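Local coordinates for TRAP dicarboxylate ABC transporter, substrate-binding protein (Roseobacter denitrificans, PDB 4OVQ) that binds beta-D-glucuronate in the periplasm as the solute-binding protein of a TRAP transporter, probably delivering it to the membrane components for uptake, at residues A[141-153]-A[203-217]. Residues are numbered along the deposited sequence; the frame is centred on the assembly and turned at random.
Sequences YDAGARSFYNGEK and DGAENNWPSYESTGH. With BDP (beta-D-glucopyranuronic acid), chain C.
The Y149 ring is sandwiched: CD1 of Y212 sits 3.4 Å above the centre of one face, the A205–E206 peptide crosses the other, and ND1 of H217 comes in at the hydroxyl edge. The two tyrosine planes meet obliquely, at 42°. With chi1 at 47°, CG of Y149 lies between its backbone N and carbonyl carbon, which swings the ring back over strand 204-207. Y149 OH is 2.6 Å from H217 ND1 in a hydrogen bond, and a water ties the same OH to E206 O and N207 ND2.

The R146 guanidinium has the N207 amide over one face, while the carboxylate carbons of E206 and glucuronate lie in its plane at the edge, the E206 group itself twisted out of that plane. R146 NE to E206 OE2 and R146 NH2 to E206 OE1, each 2.9 Å, form a side-on salt bridge. The bend at chi3 (66°) brings R146 NH1 to the sugar ring O5 and NH2 to O6B. N207 ND2 also donates to O5, and N207 OD1 accepts from glucuronate O1 at 2.6 Å. Replacing R146 by alanine is likely to deprive E206 of its arginine partner and leave the sugar carboxylate less firmly held.

Between the Y149 cluster and the R146–E206 pair, strands 146-150 and 204-207 pair antiparallel, the latter outermost in a four-stranded mixed sheet whose end R146, N207 and N208 bring to the glucuronate pocket. N208 N-caps helix 209-214 through OD1 to S211 N.

E206, held in turn by H229, is thus well placed as a second-shell residue to fix R146 and probably temper its charge, while R167 joins R146 in binding the anionic sugar.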
ATOM      1  N   TYR A 141       6.956  -5.014   2.596  1.00  8.20           N
ATOM      2  CA  TYR A 141       6.348  -4.652   3.867  1.00  8.31           C
ATOM      3  C   TYR A 141       4.868  -5.004   3.883  1.00 12.09           C
ATOM      4  O   TYR A 141       4.204  -4.995   2.831  1.00  9.63           O
ATOM      5  CB  TYR A 141       6.440  -3.134   4.057  1.00  8.95           C
ATOM      6  CG  TYR A 141       7.716  -2.544   4.608  1.00  8.38           C
ATOM      7  CD1 TYR A 141       8.852  -3.302   4.884  1.00  8.04           C
ATOM      8  CD2 TYR A 141       7.753  -1.180   4.884  1.00  7.20           C
ATOM      9  CE1 TYR A 141       9.998  -2.695   5.404  1.00 10.39           C
ATOM     10  CE2 TYR A 141       8.870  -0.574   5.399  1.00 10.24           C
ATOM     11  CZ  TYR A 141       9.978  -1.323   5.664  1.00  9.01           C
ATOM     12  OH  TYR A 141      11.089  -0.687   6.188  1.00 12.23           O
ATOM     13  N   ASP A 142       4.334  -5.295   5.071  1.00  9.50           N
ATOM     14  CA  ASP A 142       2.908  -5.543   5.305  1.00  9.98           C
ATOM     15  C   ASP A 142       2.173  -4.220   5.453  1.00 10.91           C
ATOM     16  O   ASP A 142       2.653  -3.291   6.128  1.00 12.40           O
ATOM     17  CB  ASP A 142       2.798  -6.329   6.627  1.00 13.84           C
ATOM     18  CG  ASP A 142       1.484  -7.075   6.790  1.00 16.47           C
ATOM     19  OD1 ASP A 142       0.482  -6.788   6.107  1.00 16.44           O
ATOM     20  OD2 ASP A 142       1.462  -7.997   7.640  1.00 18.81           O
ATOM     21  N   ALA A 143       1.000  -4.112   4.824  1.00 12.95           N
ATOM     22  CA  ALA A 143       0.071  -2.998   5.071  1.00 11.82           C
ATOM     23  C   ALA A 143      -1.331  -3.520   5.292  1.00 11.52           C
ATOM     24  O   ALA A 143      -2.312  -2.778   5.156  1.00 12.29           O
ATOM     25  CB  ALA A 143       0.082  -1.983   3.925  1.00 12.98           C
ATOM     26  N   GLY A 144      -1.429  -4.794   5.671  1.00 13.79           N
ATOM     27  CA  GLY A 144      -2.702  -5.380   5.999  1.00 17.09           C
ATOM     28  C   GLY A 144      -3.736  -5.326   4.901  1.00 11.70           C
ATOM     29  O   GLY A 144      -3.418  -5.272   3.723  1.00 13.24           O
ATOM     30  N   ALA A 145      -4.994  -5.472   5.322  1.00 12.85           N
ATOM     31  CA  ALA A 145      -6.134  -5.276   4.433  1.00 15.52           C
ATOM     32  C   ALA A 145      -6.766  -3.901   4.644  1.00 12.28           C
ATOM     33  O   ALA A 145      -6.873  -3.417   5.774  1.00 14.41           O
ATOM     34  CB  ALA A 145      -7.177  -6.339   4.662  1.00 14.92           C
ATOM     35  N   ARG A 146      -7.217  -3.310   3.537  1.00 11.36           N
ATOM     36  CA  ARG A 146      -7.929  -2.047   3.527  1.00 13.46           C
ATOM     37  C   ARG A 146      -9.448  -2.269   3.575  1.00 11.42           C
ATOM     38  O   ARG A 146      -9.974  -3.107   2.851  1.00 13.32           O
ATOM     39  CB  ARG A 146      -7.561  -1.254   2.251  1.00 10.89           C
ATOM     40  CG  ARG A 146      -6.090  -1.049   2.064  1.00 11.29           C
ATOM     41  CD  ARG A 146      -5.758  -0.389   0.728  1.00  8.46           C
ATOM     42  NE  ARG A 146      -6.230   0.979   0.600  1.00  9.94           N
ATOM     43  CZ  ARG A 146      -5.468   2.060   0.767  1.00  8.28           C
ATOM     44  NH1 ARG A 146      -4.223   1.948   1.213  1.00  7.99           N
ATOM     45  NH2 ARG A 146      -5.994   3.245   0.583  1.00  8.49           N
ATOM     46  N   SER A 147     -10.117  -1.504   4.422  1.00 11.44           N
ATOM     47  CA  SER A 147     -11.572  -1.543   4.569  1.00 14.94           C
ATOM     48  C   SER A 147     -12.178  -0.143   4.591  1.00 12.81           C
ATOM     49  O   SER A 147     -11.492   0.832   4.898  1.00 13.04           O
ATOM     50  CB  SER A 147     -11.950  -2.235   5.870  1.00 12.33           C
ATOM     51  OG  SER A 147     -11.605  -3.608   5.834  1.00 15.05           O
ATOM     52  N   PHE A 148     -13.479  -0.063   4.298  1.00 13.19           N
ATOM     53  CA  PHE A 148     -14.167   1.205   4.199  1.00 13.31           C
ATOM     54  C   PHE A 148     -14.400   1.861   5.545  1.00 12.72           C
ATOM     55  O   PHE A 148     -14.686   1.202   6.550  1.00 15.24           O
ATOM     56  CB  PHE A 148     -15.551   1.032   3.537  1.00 11.52           C
ATOM     57  CG  PHE A 148     -15.491   0.640   2.093  1.00 16.00           C
ATOM     58  CD1 PHE A 148     -14.971   1.510   1.150  1.00 15.64           C
ATOM     59  CD2 PHE A 148     -15.991  -0.586   1.661  1.00 16.65           C
ATOM     60  CE1 PHE A 148     -14.932   1.153  -0.184  1.00 17.24           C
ATOM     61  CE2 PHE A 148     -15.949  -0.932   0.344  1.00 18.62           C
ATOM     62  CZ  PHE A 148     -15.404  -0.056  -0.585  1.00 15.47           C
ATOM     63  N   TYR A 149     -14.344   3.182   5.558  1.00 12.29           N
ATOM     64  CA  TYR A 149     -14.817   3.938   6.697  1.00 13.89           C
ATOM     65  C   TYR A 149     -15.531   5.217   6.254  1.00 17.06           C
ATOM     66  O   TYR A 149     -15.193   5.804   5.232  1.00 11.71           O
ATOM     67  CB  TYR A 149     -13.689   4.256   7.676  1.00 16.48           C
ATOM     68  CG  TYR A 149     -12.382   4.813   7.123  1.00  9.42           C
ATOM     69  CD1 TYR A 149     -12.175   6.162   7.012  1.00  8.99           C
ATOM     70  CD2 TYR A 149     -11.314   3.967   6.851  1.00  9.81           C
ATOM     71  CE1 TYR A 149     -10.959   6.678   6.591  1.00 10.19           C
ATOM     72  CE2 TYR A 149     -10.087   4.454   6.415  1.00  9.67           C
ATOM     73  CZ  TYR A 149      -9.915   5.820   6.291  1.00  9.74           C
ATOM     74  OH  TYR A 149      -8.685   6.293   5.868  1.00 10.30           O
ATOM     75  N   ASN A 150     -16.522   5.646   7.031  1.00 15.49           N
ATOM     76  CA  ASN A 150     -17.253   6.872   6.739  1.00 13.29           C
ATOM     77  C   ASN A 150     -17.945   7.346   8.004  1.00 15.72           C
ATOM     78  O   ASN A 150     -17.972   6.625   8.999  1.00 16.86           O
ATOM     79  CB  ASN A 150     -18.257   6.687   5.605  1.00 17.25           C
ATOM     80  CG  ASN A 150     -19.502   5.932   6.045  1.00 17.00           C
ATOM     81  OD1 ASN A 150     -20.550   6.543   6.286  1.00 18.99           O
ATOM     82  ND2 ASN A 150     -19.394   4.613   6.147  1.00 17.33           N
ATOM     83  N   GLY A 151     -18.509   8.546   7.948  1.00 14.74           N
ATOM     84  CA  GLY A 151     -19.062   9.179   9.130  1.00 18.92           C
ATOM     85  C   GLY A 151     -20.570   9.022   9.257  1.00 22.19           C
ATOM     86  O   GLY A 151     -21.132   9.351  10.296  1.00 29.08           O
ATOM     87  N   GLU A 152     -21.210   8.483   8.225  1.00 23.54           N
ATOM     88  CA  GLU A 152     -22.677   8.473   8.150  1.00 23.67           C
ATOM     89  C   GLU A 152     -23.313   7.160   8.622  1.00 24.29           C
ATOM     90  O   GLU A 152     -24.236   7.158   9.445  1.00 26.53           O
ATOM     91  CB  GLU A 152     -23.113   8.765   6.709  1.00 22.82           C
ATOM     92  CG  GLU A 152     -24.575   8.437   6.362  1.00 31.16           C
ATOM     93  CD  GLU A 152     -24.818   8.462   4.843  1.00 35.88           C
ATOM     94  OE1 GLU A 152     -23.853   8.703   4.085  1.00 38.65           O
ATOM     95  OE2 GLU A 152     -25.964   8.234   4.400  1.00 36.67           O
ATOM     96  N   LYS A 153     -22.841   6.035   8.097  1.00 20.07           N
ATOM     97  CA  LYS A 153     -23.517   4.770   8.345  1.00 21.94           C
ATOM     98  C   LYS A 153     -22.639   3.563   8.085  1.00 26.08           C
ATOM     99  O   LYS A 153     -21.676   3.646   7.333  1.00 20.22           O
ATOM    100  CB  LYS A 153     -24.727   4.653   7.419  1.00 23.77           C
ATOM    101  CG  LYS A 153     -24.344   4.646   5.943  1.00 22.30           C
ATOM    102  CD  LYS A 153     -25.546   4.800   5.033  1.00 21.24           C
ATOM    103  CE  LYS A 153     -25.102   4.913   3.597  1.00 29.22           C
ATOM    104  NZ  LYS A 153     -26.223   4.805   2.637  1.00 29.04           N
ATOM    105  N   ASP A 203     -17.279  11.623   1.625  1.00 10.07           N
ATOM    106  CA  ASP A 203     -18.048  11.011   2.693  1.00 12.47           C
ATOM    107  C   ASP A 203     -17.244   9.960   3.443  1.00 12.36           C
ATOM    108  O   ASP A 203     -17.495   9.700   4.607  1.00 11.48           O
ATOM    109  CB  ASP A 203     -19.282  10.316   2.109  1.00 12.23           C
ATOM    110  CG  ASP A 203     -20.245  11.287   1.420  1.00 14.62           C
ATOM    111  OD1 ASP A 203     -20.471  12.425   1.925  1.00 16.72           O
ATOM    112  OD2 ASP A 203     -20.787  10.939   0.340  1.00 15.04           O
ATOM    113  N   GLY A 204     -16.306   9.313   2.767  1.00  9.11           N
ATOM    114  CA  GLY A 204     -15.576   8.206   3.349  1.00 10.80           C
ATOM    115  C   GLY A 204     -14.290   7.953   2.599  1.00  8.67           C
ATOM    116  O   GLY A 204     -13.937   8.660   1.637  1.00  8.38           O
ATOM    117  N   ALA A 205     -13.593   6.928   3.057  1.00  9.45           N
ATOM    118  CA  ALA A 205     -12.360   6.496   2.447  1.00  8.35           C
ATOM    119  C   ALA A 205     -12.154   5.031   2.818  1.00 10.09           C
ATOM    120  O   ALA A 205     -13.086   4.358   3.232  1.00 11.26           O
ATOM    121  CB  ALA A 205     -11.230   7.374   2.940  1.00  9.38           C
ATOM    122  N   GLU A 206     -10.950   4.502   2.616  1.00 10.58           N
ATOM    123  CA  GLU A 206     -10.682   3.110   2.943  1.00 10.84           C
ATOM    124  C   GLU A 206      -9.200   2.918   3.240  1.00 11.25           C
ATOM    125  O   GLU A 206      -8.339   3.546   2.604  1.00  9.90           O
ATOM    126  CB  GLU A 206     -11.175   2.185   1.826  1.00  9.43           C
ATOM    127  CG  GLU A 206     -10.846   2.598   0.394  1.00 10.78           C
ATOM    128  CD  GLU A 206      -9.419   2.232  -0.043  1.00 10.57           C
ATOM    129  OE1 GLU A 206      -8.680   3.155  -0.491  1.00  8.09           O
ATOM    130  OE2 GLU A 206      -9.037   1.036   0.035  1.00 10.43           O
ATOM    131  N   ASN A 207      -8.899   2.075   4.230  1.00 11.51           N
ATOM    132  CA  ASN A 207      -7.527   1.864   4.615  1.00  9.12           C
ATOM    133  C   ASN A 207      -7.404   0.803   5.680  1.00 14.28           C
ATOM    134  O   ASN A 207      -8.393   0.271   6.136  1.00 13.43           O
ATOM    135  CB  ASN A 207      -6.872   3.162   5.089  1.00 11.46           C
ATOM    136  CG  ASN A 207      -5.462   3.296   4.565  1.00 12.94           C
ATOM    137  OD1 ASN A 207      -4.656   2.388   4.771  1.00 12.28           O
ATOM    138  ND2 ASN A 207      -5.165   4.379   3.848  1.00  9.75           N
ATOM    139  N   ASN A 208      -6.169   0.481   6.044  1.00 12.39           N
ATOM    140  CA  ASN A 208      -5.930  -0.472   7.133  1.00 13.87           C
ATOM    141  C   ASN A 208      -6.146   0.200   8.506  1.00 12.19           C
ATOM    142  O   ASN A 208      -6.306   1.415   8.613  1.00 13.72           O
ATOM    143  CB  ASN A 208      -4.521  -1.032   7.004  1.00 10.89           C
ATOM    144  CG  ASN A 208      -3.459   0.054   6.895  1.00  9.53           C
ATOM    145  OD1 ASN A 208      -3.438   1.012   7.651  1.00 11.94           O
ATOM    146  ND2 ASN A 208      -2.546  -0.102   5.919  1.00 10.58           N
ATOM    147  N   TRP A 209      -6.155  -0.599   9.579  1.00 15.38           N
ATOM    148  CA  TRP A 209      -6.370  -0.032  10.911  1.00 15.32           C
ATOM    149  C   TRP A 209      -5.353   1.018  11.317  1.00  9.74           C
ATOM    150  O   TRP A 209      -5.716   2.071  11.831  1.00 13.77           O
ATOM    151  CB  TRP A 209      -6.405  -1.099  12.010  1.00 16.59           C
ATOM    152  CG  TRP A 209      -7.602  -1.968  12.008  1.00 18.85           C
ATOM    153  CD1 TRP A 209      -7.662  -3.253  11.584  1.00 19.93           C
ATOM    154  CD2 TRP A 209      -8.915  -1.636  12.484  1.00 20.86           C
ATOM    155  NE1 TRP A 209      -8.929  -3.755  11.756  1.00 20.88           N
ATOM    156  CE2 TRP A 209      -9.719  -2.782  12.313  1.00 17.68           C
ATOM    157  CE3 TRP A 209      -9.492  -0.481  13.026  1.00 23.74           C
ATOM    158  CZ2 TRP A 209     -11.078  -2.811  12.676  1.00 21.19           C
ATOM    159  CZ3 TRP A 209     -10.844  -0.511  13.379  1.00 18.91           C
ATOM    160  CH2 TRP A 209     -11.613  -1.676  13.203  1.00 19.79           C
ATOM    161  N   PRO A 210      -4.050   0.751  11.119  1.00  9.48           N
ATOM    162  CA  PRO A 210      -3.067   1.739  11.571  1.00 13.78           C
ATOM    163  C   PRO A 210      -3.133   3.120  10.881  1.00 13.85           C
ATOM    164  O   PRO A 210      -2.861   4.148  11.500  1.00 12.16           O
ATOM    165  CB  PRO A 210      -1.728   1.031  11.326  1.00 14.95           C
ATOM    166  CG  PRO A 210      -2.070  -0.428  11.379  1.00 18.08           C
ATOM    167  CD  PRO A 210      -3.411  -0.504  10.705  1.00 13.81           C
ATOM    168  N   SER A 211      -3.484   3.139   9.601  1.00 15.19           N
ATOM    169  CA  SER A 211      -3.634   4.407   8.879  1.00 15.00           C
ATOM    170  C   SER A 211      -4.899   5.129   9.325  1.00 10.35           C
ATOM    171  O   SER A 211      -4.897   6.331   9.501  1.00 11.06           O
ATOM    172  CB  SER A 211      -3.716   4.177   7.373  1.00 12.87           C
ATOM    173  OG  SER A 211      -2.453   3.897   6.794  1.00 16.66           O
ATOM    174  N   TYR A 212      -5.974   4.376   9.501  1.00 13.06           N
ATOM    175  CA  TYR A 212      -7.256   4.935   9.944  1.00 12.87           C
ATOM    176  C   TYR A 212      -7.044   5.637  11.274  1.00 17.90           C
ATOM    177  O   TYR A 212      -7.534   6.735  11.513  1.00 15.80           O
ATOM    178  CB  TYR A 212      -8.251   3.804  10.102  1.00 14.01           C
ATOM    179  CG  TYR A 212      -9.624   4.125  10.656  1.00 14.88           C
ATOM    180  CD1 TYR A 212     -10.430   5.095  10.065  1.00 13.70           C
ATOM    181  CD2 TYR A 212     -10.160   3.393  11.727  1.00 15.82           C
ATOM    182  CE1 TYR A 212     -11.694   5.342  10.543  1.00 16.08           C
ATOM    183  CE2 TYR A 212     -11.422   3.668  12.219  1.00 16.72           C
ATOM    184  CZ  TYR A 212     -12.175   4.636  11.621  1.00 16.97           C
ATOM    185  OH  TYR A 212     -13.432   4.869  12.114  1.00 17.01           O
ATOM    186  N   GLU A 213      -6.245   5.003  12.126  1.00 15.42           N
ATOM    187  CA  GLU A 213      -5.964   5.555  13.428  1.00 16.95           C
ATOM    188  C   GLU A 213      -4.959   6.716  13.367  1.00 16.15           C
ATOM    189  O   GLU A 213      -5.260   7.808  13.830  1.00 24.65           O
ATOM    190  CB  GLU A 213      -5.518   4.413  14.352  1.00 17.85           C
ATOM    191  CG  GLU A 213      -5.244   4.811  15.766  1.00 24.35           C
ATOM    192  CD  GLU A 213      -3.776   5.046  15.991  1.00 26.42           C
ATOM    193  OE1 GLU A 213      -2.964   4.112  15.775  1.00 26.39           O
ATOM    194  OE2 GLU A 213      -3.430   6.180  16.329  1.00 34.00           O
ATOM    195  N   SER A 214      -3.790   6.522  12.742  1.00 11.68           N
ATOM    196  CA  SER A 214      -2.681   7.502  12.800  1.00 17.15           C
ATOM    197  C   SER A 214      -2.928   8.870  12.155  1.00 21.31           C
ATOM    198  O   SER A 214      -2.345   9.868  12.564  1.00 27.20           O
ATOM    199  CB  SER A 214      -1.372   6.898  12.262  1.00 22.96           C
ATOM    200  OG  SER A 214      -1.409   6.724  10.854  1.00 21.03           O
ATOM    201  N   THR A 215      -3.780   8.909  11.131  1.00 17.49           N
ATOM    202  CA  THR A 215      -4.059  10.126  10.373  1.00 17.42           C
ATOM    203  C   THR A 215      -5.156  10.960  11.027  1.00 13.84           C
ATOM    204  O   THR A 215      -5.410  12.094  10.605  1.00 17.44           O
ATOM    205  CB  THR A 215      -4.608   9.770   8.985  1.00 14.65           C
ATOM    206  OG1 THR A 215      -5.769   8.935   9.171  1.00 15.64           O
ATOM    207  CG2 THR A 215      -3.525   9.088   8.108  1.00 12.86           C
ATOM    208  N   GLY A 216      -5.823  10.342  11.990  1.00 18.50           N
ATOM    209  CA  GLY A 216      -6.957  10.967  12.654  1.00 21.39           C
ATOM    210  C   GLY A 216      -8.279  10.742  11.937  1.00 14.22           C
ATOM    211  O   GLY A 216      -9.322  11.240  12.374  1.00 14.69           O
ATOM    212  N   HIS A 217      -8.264   9.969  10.852  1.00 13.82           N
ATOM    213  CA  HIS A 217      -9.486   9.816  10.083  1.00 10.56           C
ATOM    214  C   HIS A 217     -10.619   9.270  10.956  1.00 14.53           C
ATOM    215  O   HIS A 217     -11.786   9.622  10.772  1.00 13.81           O
ATOM    216  CB  HIS A 217      -9.297   8.882   8.875  1.00  9.79           C
ATOM    217  CG  HIS A 217      -8.382   9.419   7.822  1.00 11.25           C
ATOM    218  ND1 HIS A 217      -7.930   8.650   6.775  1.00 10.50           N
ATOM    219  CD2 HIS A 217      -7.815  10.639   7.667  1.00  9.80           C
ATOM    220  CE1 HIS A 217      -7.113   9.370   6.027  1.00  9.05           C
ATOM    221  NE2 HIS A 217      -7.020  10.580   6.550  1.00 10.59           N
TER
HETATM  222  C1  BDP C 402      -1.611   3.462   3.386  1.00  7.53           C
HETATM  223  C2  BDP C 402      -0.268   3.263   2.733  1.00  6.68           C
HETATM  224  C3  BDP C 402       0.222   4.588   2.341  1.00  5.36           C
HETATM  225  C4  BDP C 402      -0.735   5.237   1.398  1.00  6.15           C
HETATM  226  C5  BDP C 402      -2.103   5.347   2.029  1.00  7.19           C
HETATM  227  C6  BDP C 402      -3.153   5.960   1.090  1.00  6.28           C
HETATM  228  O2  BDP C 402       0.601   2.714   3.780  1.00  7.35           O
HETATM  229  O3  BDP C 402       1.450   4.323   1.566  1.00  6.19           O
HETATM  230  O4  BDP C 402      -0.234   6.588   1.019  1.00  6.66           O
HETATM  231  O5  BDP C 402      -2.571   4.077   2.462  1.00  6.88           O
HETATM  232  O6A BDP C 402      -2.799   6.872   0.285  1.00  8.44           O
HETATM  233  O1  BDP C 402      -2.206   2.263   3.790  1.00  7.09           O
HETATM  234  O6B BDP C 402      -4.331   5.593   1.323  1.00  7.81           O
HETATM  235  O   HOH W   1      -6.037  -3.390   8.466  1.00 17.33           O
HETATM  236  O   HOH W   2      -7.491   6.300   3.367  1.00  8.51           O
HETATM  237  O   HOH W   3     -19.792  10.784   5.865  1.00 27.68           O